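PDB 5HFI: DSBA-like thioredoxin domain-containing protein from Pseudomonas aeruginosa PAO1, which binds glutathione and probably acts as a cytosolic disulfide reductase of the thioredoxin superfamily. Local coordinates for residues A[97-102]-A[159-164]. Residues are numbered along the deposited sequence; the frame is centred on the assembly and turned at random.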
loop_
_atom_site.group_PDB
_atom_site.type_symbol
_atom_site.label_atom_id
_atom_site.label_comp_id
_atom_site.label_asym_id
_atom_site.label_seq_id
_atom_site.Cartn_x
_atom_site.Cartn_y
_atom_site.Cartn_z
ATOM N N PRO A 97 -11.293 2.649 3.118
ATOM C CA PRO A 97 -11.034 2.373 4.542
ATOM C C PRO A 97 -9.584 1.993 4.812
ATOM O O PRO A 97 -8.983 2.548 5.744
ATOM C CB PRO A 97 -12.009 1.231 4.875
ATOM C CG PRO A 97 -13.122 1.413 3.889
ATOM C CD PRO A 97 -12.449 1.867 2.626
ATOM N N PRO A 98 -8.970 1.073 4.049
ATOM C CA PRO A 98 -7.557 0.771 4.338
ATOM C C PRO A 98 -6.642 1.962 4.136
ATOM O O PRO A 98 -5.647 2.097 4.857
ATOM C CB PRO A 98 -7.214 -0.363 3.360
ATOM C CG PRO A 98 -8.290 -0.388 2.378
ATOM C CD PRO A 98 -9.509 0.134 3.048
ATOM N N THR A 99 -6.928 2.825 3.158
ATOM C CA THR A 99 -6.097 4.013 2.995
ATOM C C THR A 99 -6.243 4.947 4.191
ATOM O O THR A 99 -5.249 5.499 4.678
ATOM C CB THR A 99 -6.441 4.738 1.694
ATOM O OG1 THR A 99 -6.292 3.835 0.590
ATOM C CG2 THR A 99 -5.507 5.926 1.487
ATOM N N ALA A 100 -7.471 5.128 4.686
ATOM C CA ALA A 100 -7.669 5.930 5.890
ATOM C C ALA A 100 -6.905 5.355 7.076
ATOM O O ALA A 100 -6.397 6.111 7.914
ATOM C CB ALA A 100 -9.160 6.035 6.218
ATOM N N ALA A 101 -6.805 4.027 7.163
ATOM C CA ALA A 101 -6.035 3.413 8.241
ATOM C C ALA A 101 -4.553 3.751 8.120
ATOM O O ALA A 101 -3.880 3.986 9.130
ATOM C CB ALA A 101 -6.244 1.897 8.239
ATOM N N VAL A 102 -4.032 3.781 6.893
ATOM C CA VAL A 102 -2.640 4.173 6.683
ATOM C C VAL A 102 -2.441 5.629 7.089
ATOM O O VAL A 102 -1.477 5.975 7.781
ATOM C CB VAL A 102 -2.234 3.936 5.216
ATOM C CG1 VAL A 102 -0.900 4.596 4.914
ATOM C CG2 VAL A 102 -2.197 2.440 4.903
ATOM N N GLU A 159 -12.955 14.063 5.439
ATOM C CA GLU A 159 -12.371 15.040 4.529
ATOM C C GLU A 159 -10.858 14.898 4.368
ATOM O O GLU A 159 -10.356 15.203 3.273
ATOM C CB GLU A 159 -12.763 16.441 5.011
ATOM C CG GLU A 159 -14.164 16.861 4.574
ATOM C CD GLU A 159 -14.321 16.985 3.071
ATOM O OE1 GLU A 159 -13.428 17.564 2.418
ATOM O OE2 GLU A 159 -15.331 16.483 2.540
ATOM N N PRO A 160 -10.082 14.463 5.378
ATOM C CA PRO A 160 -8.658 14.173 5.113
ATOM C C PRO A 160 -8.433 13.156 4.007
ATOM O O PRO A 160 -7.517 13.327 3.193
ATOM C CB PRO A 160 -8.155 13.653 6.467
ATOM C CG PRO A 160 -9.026 14.318 7.461
ATOM C CD PRO A 160 -10.377 14.418 6.824
ATOM N N LEU A 161 -9.239 12.092 3.954
ATOM C CA LEU A 161 -9.028 11.060 2.942
ATOM C C LEU A 161 -9.319 11.580 1.538
ATOM O O LEU A 161 -8.565 11.298 0.599
ATOM C CB LEU A 161 -9.895 9.843 3.247
ATOM C CG LEU A 161 -9.753 8.671 2.276
ATOM C CD1 LEU A 161 -8.322 8.151 2.264
ATOM C CD2 LEU A 161 -10.721 7.561 2.651
ATOM N N ARG A 162 -10.380 12.342 1.420
ATOM C CA ARG A 162 -10.777 12.918 0.164
ATOM C C ARG A 162 -9.690 13.826 -0.373
ATOM O O ARG A 162 -9.325 13.716 -1.468
ATOM C CB ARG A 162 -12.067 13.737 0.285
ATOM C CG ARG A 162 -12.321 14.615 -0.901
ATOM C CD ARG A 162 -12.831 16.014 -0.532
ATOM N NE ARG A 162 -11.846 16.989 -0.063
ATOM C CZ ARG A 162 -11.000 17.665 -0.842
ATOM N NH1 ARG A 162 -10.175 18.532 -0.319
ATOM N NH2 ARG A 162 -10.947 17.456 -2.148
ATOM N N ALA A 163 -9.177 14.672 0.457
ATOM C CA ALA A 163 -8.096 15.586 0.095
ATOM C C ALA A 163 -6.811 14.835 -0.235
ATOM O O ALA A 163 -6.054 15.258 -1.116
ATOM C CB ALA A 163 -7.851 16.582 1.228
ATOM N N HIS A 164 -6.547 13.729 0.466
ATOM C CA HIS A 164 -5.375 12.912 0.167
ATOM C C HIS A 164 -5.490 12.267 -1.209
ATOM O O HIS A 164 -4.524 12.269 -1.983
ATOM C CB HIS A 164 -5.202 11.842 1.249
ATOM C CG HIS A 164 -3.951 11.028 1.108
ATOM N ND1 HIS A 164 -2.703 11.523 1.420
ATOM C CD2 HIS A 164 -3.759 9.748 0.708
ATOM C CE1 HIS A 164 -1.795 10.586 1.211
ATOM N NE2 HIS A 164 -2.409 9.499 0.778
#
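Leu161 meets Thr99 and Ala100 with its forked end, a compact example of how two nearly perpendicular helices can pack largely through one branched side chain. Its CD1 lies 3.7 Å from CG2 of Thr99 and also rests against the backbone N of Ala100. The other branch, CD2 of Leu161, comes within 4.2 Å of the Ala100 CB. With CG anti to the backbone N (chi1 -179°), the fork is carried to the partner helix and sets its two methyls against adjacent residues there. Thr99 crosses it at about a right angle and turns its methyl, not its hydroxyl, to the interface: OG1 stays beside its own backbone N and bonds to the carbonyl O of Ser95. One turn after Leu161, His164 approaches the same methyl obliquely, CD2 to CG2 of Thr99 being 4.3 Å, while its NE2 is hydrogen-bonded to the backbone N of Gly42. On the same helix as Thr99, Ala96 and Leu103 continue the apolar surface under Leu161, Leu103 touching His164 as well. Further out, Phe153 and Ser157 of helix 149-157 touch Ala100, and Thr99 rests on Tyr13 of strand 8-13. The axes of segments 97-102 and 159-164 pass 10.1 Å apart at 98°; the contact ties helix 96-109 to helix 159-174 in this DsbA-like fold. Between the segments it is purely van der Waals, held mainly by methyls of Leu161, Thr99 and Ala100, with the His164 ring alongside.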